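Side-chain contacts in hydrophilic protein, virA protein (Chromobacterium violaceum, PDB 3BO6), which probably acts as a phosphothreonine lyase, an effector enzyme that removes the phosphate from phosphothreonine by elimination rather than hydrolysis: residues N154-Q157 against F158-L162; E163-L166 against S167-G170. One frame throughout, in Å; residues are numbered along the deposited sequence.

Contacts 1 and 2 follow one another along the single helix 149-168, their centres about 13 Å apart. Contact 1, in the middle of the helix, lies nearer the centre of the chain: T155, F158, I159 and L162 are buried against the sheet and helix 93-104, while R156, Q157 and E160 form a polar patch that two waters help to join. Contact 2 lies farther out, where the helix ends; L166 and E163 are still buried, but S167 to G170 are exposed. Each has an arginine-glutamate salt bridge, long and i to i+4 in 154-162, short and i to i+3 in 163-170, where a serine hydroxyl and a Schellman motif also finish the helix.

Contact 1. Residues N154-Q157 against F158-L162; sequences NTRQ and FIECL
R156 and E160 reach out from successive turns of helix 149-168, and their ends meet nearly at right angles, the guanidinium and carboxylate planes 85° apart. R156 runs straight outward, with CG anti to the backbone N (chi1 -179°) and the chain extended as far as NE. That leaves E160 OE2 at the guanidinium edge, near its plane, where R156 NE meets it in a long salt bridge of 3.4 Å whose hydrogen bond is weak. The carboxylate also lies alongside the arginine's aliphatic part, with E160 OE2 3.7 Å from R156 CG. Water 1 adds a second path: it sits in the guanidinium plane, accepts from R156 NH2 and donates to E160 OE2 at 2.8 Å. The other terminal nitrogen, R156 NH1, turns to the carbonyls of L217 and E220 near the C-terminus of the chain.

Q157 approaches the same carboxylate from another direction. Its chain bends at chi2, and its amide stands 80° from the E160 plane. Q157 NE2 is 3.7 Å from E160 OE1, and water 2 bridges the pair by accepting from Q157 NE2 at 2.9 Å and donating to E160 OE1. The amide oxygen OE1 of Q157 takes the backbone N-H of S29, which helps to fix the rotation of the amide. Both carboxylate oxygens of E160 are thus engaged.

The inward side of the helix is mostly apolar. I159 CD1 folds back to 3.5 Å from T155 O, and T155, whose OG1 bonds to S151 O, joins I159 in touching F84 of strand 82-86; the F158 ring packs edge-to-face with F31. Backbone bonds such as E160 N to R156 O, 3.0 Å, keep the i to i+4 pattern of an amphipathic helix packed on the antiparallel sheet of this alpha/beta fold.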
loop_
_atom_site.group_PDB
_atom_site.type_symbol
_atom_site.label_atom_id
_atom_site.label_comp_id
_atom_site.label_asym_id
_atom_site.label_seq_id
_atom_site.Cartn_x
_atom_site.Cartn_y
_atom_site.Cartn_z
ATOM N N ASN A 154 -9.696 -7.828 4.342
ATOM C CA ASN A 154 -8.365 -8.007 4.920
ATOM C C ASN A 154 -7.477 -6.818 4.579
ATOM O O ASN A 154 -6.645 -6.409 5.381
ATOM C CB ASN A 154 -7.740 -9.319 4.451
ATOM C CG ASN A 154 -8.356 -10.536 5.127
ATOM O OD1 ASN A 154 -8.836 -10.453 6.260
ATOM N ND2 ASN A 154 -8.329 -11.674 4.440
ATOM N N THR A 155 -7.667 -6.253 3.389
ATOM C CA THR A 155 -6.851 -5.131 2.947
ATOM C C THR A 155 -7.208 -3.898 3.747
ATOM O O THR A 155 -6.318 -3.181 4.225
ATOM C CB THR A 155 -7.022 -4.898 1.449
ATOM O OG1 THR A 155 -6.616 -6.083 0.760
ATOM C CG2 THR A 155 -6.150 -3.738 0.978
ATOM N N ARG A 156 -8.506 -3.649 3.907
ATOM C CA ARG A 156 -8.946 -2.527 4.713
ATOM C C ARG A 156 -8.449 -2.669 6.164
ATOM O O ARG A 156 -7.958 -1.699 6.768
ATOM C CB ARG A 156 -10.469 -2.410 4.661
ATOM C CG ARG A 156 -11.016 -1.242 5.468
ATOM C CD ARG A 156 -12.499 -1.018 5.200
ATOM N NE ARG A 156 -13.046 0.008 6.081
ATOM C CZ ARG A 156 -14.040 0.837 5.751
ATOM N NH1 ARG A 156 -14.596 0.778 4.545
ATOM N NH2 ARG A 156 -14.477 1.736 6.630
ATOM N N GLN A 157 -8.598 -3.869 6.722
ATOM C CA GLN A 157 -8.109 -4.141 8.073
ATOM C C GLN A 157 -6.589 -3.920 8.172
ATOM O O GLN A 157 -6.094 -3.405 9.176
ATOM C CB GLN A 157 -8.464 -5.577 8.481
ATOM C CG GLN A 157 -9.959 -5.790 8.785
ATOM C CD GLN A 157 -10.282 -5.420 10.212
ATOM O OE1 GLN A 157 -9.712 -5.982 11.147
ATOM N NE2 GLN A 157 -11.174 -4.469 10.390
ATOM N N PHE A 158 -5.857 -4.305 7.130
ATOM C CA PHE A 158 -4.402 -4.152 7.116
ATOM C C PHE A 158 -4.030 -2.676 7.184
ATOM O O PHE A 158 -3.142 -2.274 7.947
ATOM C CB PHE A 158 -3.816 -4.857 5.877
ATOM C CG PHE A 158 -2.322 -4.963 5.865
ATOM C CD1 PHE A 158 -1.675 -5.859 6.701
ATOM C CD2 PHE A 158 -1.572 -4.212 4.968
ATOM C CE1 PHE A 158 -0.282 -5.990 6.668
ATOM C CE2 PHE A 158 -0.186 -4.336 4.910
ATOM C CZ PHE A 158 0.460 -5.223 5.773
ATOM N N ILE A 159 -4.716 -1.851 6.398
ATOM C CA ILE A 159 -4.439 -0.412 6.393
ATOM C C ILE A 159 -4.728 0.162 7.777
ATOM O O ILE A 159 -3.939 0.956 8.309
ATOM C CB ILE A 159 -5.251 0.338 5.293
ATOM C CG1 ILE A 159 -4.496 0.324 3.960
ATOM C CG2 ILE A 159 -5.494 1.788 5.699
ATOM C CD1 ILE A 159 -3.727 -0.936 3.678
ATOM N N GLU A 160 -5.827 -0.260 8.393
ATOM C CA GLU A 160 -6.136 0.220 9.736
ATOM C C GLU A 160 -5.081 -0.247 10.759
ATOM O O GLU A 160 -4.756 0.473 11.707
ATOM C CB GLU A 160 -7.589 -0.130 10.097
ATOM C CG GLU A 160 -8.579 0.691 9.227
ATOM C CD GLU A 160 -10.008 0.142 9.168
ATOM O OE1 GLU A 160 -10.286 -0.925 9.761
ATOM O OE2 GLU A 160 -10.861 0.792 8.515
ATOM N N CYS A 161 -4.492 -1.424 10.554
ATOM C CA CYS A 161 -3.417 -1.885 11.417
ATOM C C CYS A 161 -2.108 -1.115 11.211
ATOM O O CYS A 161 -1.354 -0.866 12.155
ATOM C CB CYS A 161 -3.176 -3.356 11.168
ATOM S SG CYS A 161 -2.570 -4.129 12.607
ATOM N N LEU A 162 -1.818 -0.740 9.966
ATOM C CA LEU A 162 -0.641 0.071 9.672
ATOM C C LEU A 162 -0.792 1.407 10.406
ATOM O O LEU A 162 0.152 1.894 11.042
ATOM C CB LEU A 162 -0.496 0.295 8.158
ATOM C CG LEU A 162 -0.211 -0.947 7.307
ATOM C CD1 LEU A 162 -0.347 -0.594 5.825
ATOM C CD2 LEU A 162 1.176 -1.560 7.586
HETATM O O HOH W 1 -13.326 1.398 9.594
HETATM O O HOH W 2 -12.494 -2.752 8.436
#

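Contact 2. Residues E163-L166 against S167-G170; sequences ESRL and SESG
R165 NH1 donates to E168 OE2 at 2.8 Å, a short salt bridge one turn along helix 149-168, just before the helix closes in a Schellman motif at G170. The carboxylate oxygen is met on its anti side by a donor well out of the carboxylate plane, and it lies somewhat out of the guanidinium plane in turn; the two flat groups are turned 52° against each other. R165 gets there by bending at chi2, which also puts R165 CD 3.3 Å from E168 OE2. E168 has CG between its backbone N and carbonyl carbon (chi1 71°), and the chain, extended beyond CG, carries OE2 back over the R165 turn. Water 3 gives OE2 a second donor and links it to S164 OG, a hydroxyl that is also bonded to the carbonyl of C161. The arginine itself is shared, since NH2 forms a salt bridge with E33.

The next strong bond is at the helix end, where S169 OG donates to R165 O at 2.7 Å. The backbone N of S169 bonds only weakly to that carbonyl and to L166 O, and its hydroxyl therefore supplies the firmer hold on R165 O as the helical pattern gives way. G170 then takes a positive phi (79°), and its N bonds to S167 O at 3.1 Å as the chain turns out of the helix.

Toward the interior, E163 points its carboxylate at the backbone N-H groups of K187, Y188 and V189, tying the helix to the start of strand 189-193. L166 packs on A96 and L100 of helix 93-104 and also on Y188. S167, beside it, touches Y188 as well, and the backbone N of S167 donates to E163 O at 3.0 Å.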
loop_
_atom_site.group_PDB
_atom_site.type_symbol
_atom_site.label_atom_id
_atom_site.label_comp_id
_atom_site.label_asym_id
_atom_site.label_seq_id
_atom_site.Cartn_x
_atom_site.Cartn_y
_atom_site.Cartn_z
ATOM N N GLU A 163 -1.985 1.985 10.322
ATOM C CA GLU A 163 -2.282 3.251 10.978
ATOM C C GLU A 163 -2.105 3.102 12.486
ATOM O O GLU A 163 -1.489 3.953 13.122
ATOM C CB GLU A 163 -3.719 3.709 10.670
ATOM C CG GLU A 163 -3.927 4.247 9.256
ATOM C CD GLU A 163 -3.646 5.734 9.133
ATOM O OE1 GLU A 163 -3.917 6.492 10.096
ATOM O OE2 GLU A 163 -3.160 6.159 8.059
ATOM N N SER A 164 -2.665 2.042 13.060
ATOM C CA SER A 164 -2.564 1.861 14.508
ATOM C C SER A 164 -1.115 1.660 14.962
ATOM O O SER A 164 -0.702 2.256 15.955
ATOM C CB SER A 164 -3.502 0.754 15.016
ATOM O OG SER A 164 -3.111 -0.531 14.569
ATOM N N ARG A 165 -0.333 0.869 14.231
ATOM C CA ARG A 165 1.060 0.650 14.597
ATOM C C ARG A 165 1.875 1.936 14.490
ATOM O O ARG A 165 2.735 2.184 15.326
ATOM C CB ARG A 165 1.733 -0.460 13.765
ATOM C CG ARG A 165 1.584 -1.916 14.291
ATOM C CD ARG A 165 2.100 -2.104 15.715
ATOM N NE ARG A 165 2.361 -3.515 16.027
ATOM C CZ ARG A 165 2.322 -4.051 17.250
ATOM N NH1 ARG A 165 1.962 -3.324 18.305
ATOM N NH2 ARG A 165 2.618 -5.335 17.405
ATOM N N LEU A 166 1.609 2.758 13.478
ATOM C CA LEU A 166 2.367 3.998 13.321
ATOM C C LEU A 166 2.075 4.936 14.469
ATOM O O LEU A 166 2.996 5.493 15.060
ATOM C CB LEU A 166 2.089 4.674 11.971
ATOM C CG LEU A 166 2.713 3.902 10.811
ATOM C CD1 LEU A 166 2.052 4.310 9.485
ATOM C CD2 LEU A 166 4.253 4.111 10.779
ATOM N N SER A 167 0.796 5.071 14.804
ATOM C CA SER A 167 0.383 5.948 15.887
ATOM C C SER A 167 0.979 5.510 17.217
ATOM O O SER A 167 1.581 6.313 17.942
ATOM C CB SER A 167 -1.139 5.972 15.982
ATOM O OG SER A 167 -1.691 6.751 14.939
ATOM N N GLU A 168 0.834 4.233 17.532
ATOM C CA GLU A 168 1.291 3.792 18.851
ATOM C C GLU A 168 2.796 3.642 18.946
ATOM O O GLU A 168 3.331 3.520 20.045
ATOM C CB GLU A 168 0.588 2.514 19.279
ATOM C CG GLU A 168 1.009 1.295 18.522
ATOM C CD GLU A 168 0.121 0.112 18.834
ATOM O OE1 GLU A 168 -0.854 0.290 19.601
ATOM O OE2 GLU A 168 0.395 -0.986 18.312
ATOM N N SER A 169 3.484 3.706 17.805
ATOM C CA SER A 169 4.950 3.647 17.771
ATOM C C SER A 169 5.555 5.053 17.758
ATOM O O SER A 169 6.767 5.220 17.670
ATOM C CB SER A 169 5.447 2.841 16.564
ATOM O OG SER A 169 4.991 1.489 16.635
ATOM N N GLY A 170 4.702 6.068 17.841
ATOM C CA GLY A 170 5.186 7.433 17.953
ATOM C C GLY A 170 5.660 8.112 16.677
ATOM O O GLY A 170 6.456 9.037 16.725
HETATM O O HOH W 3 -1.557 -1.864 16.649
#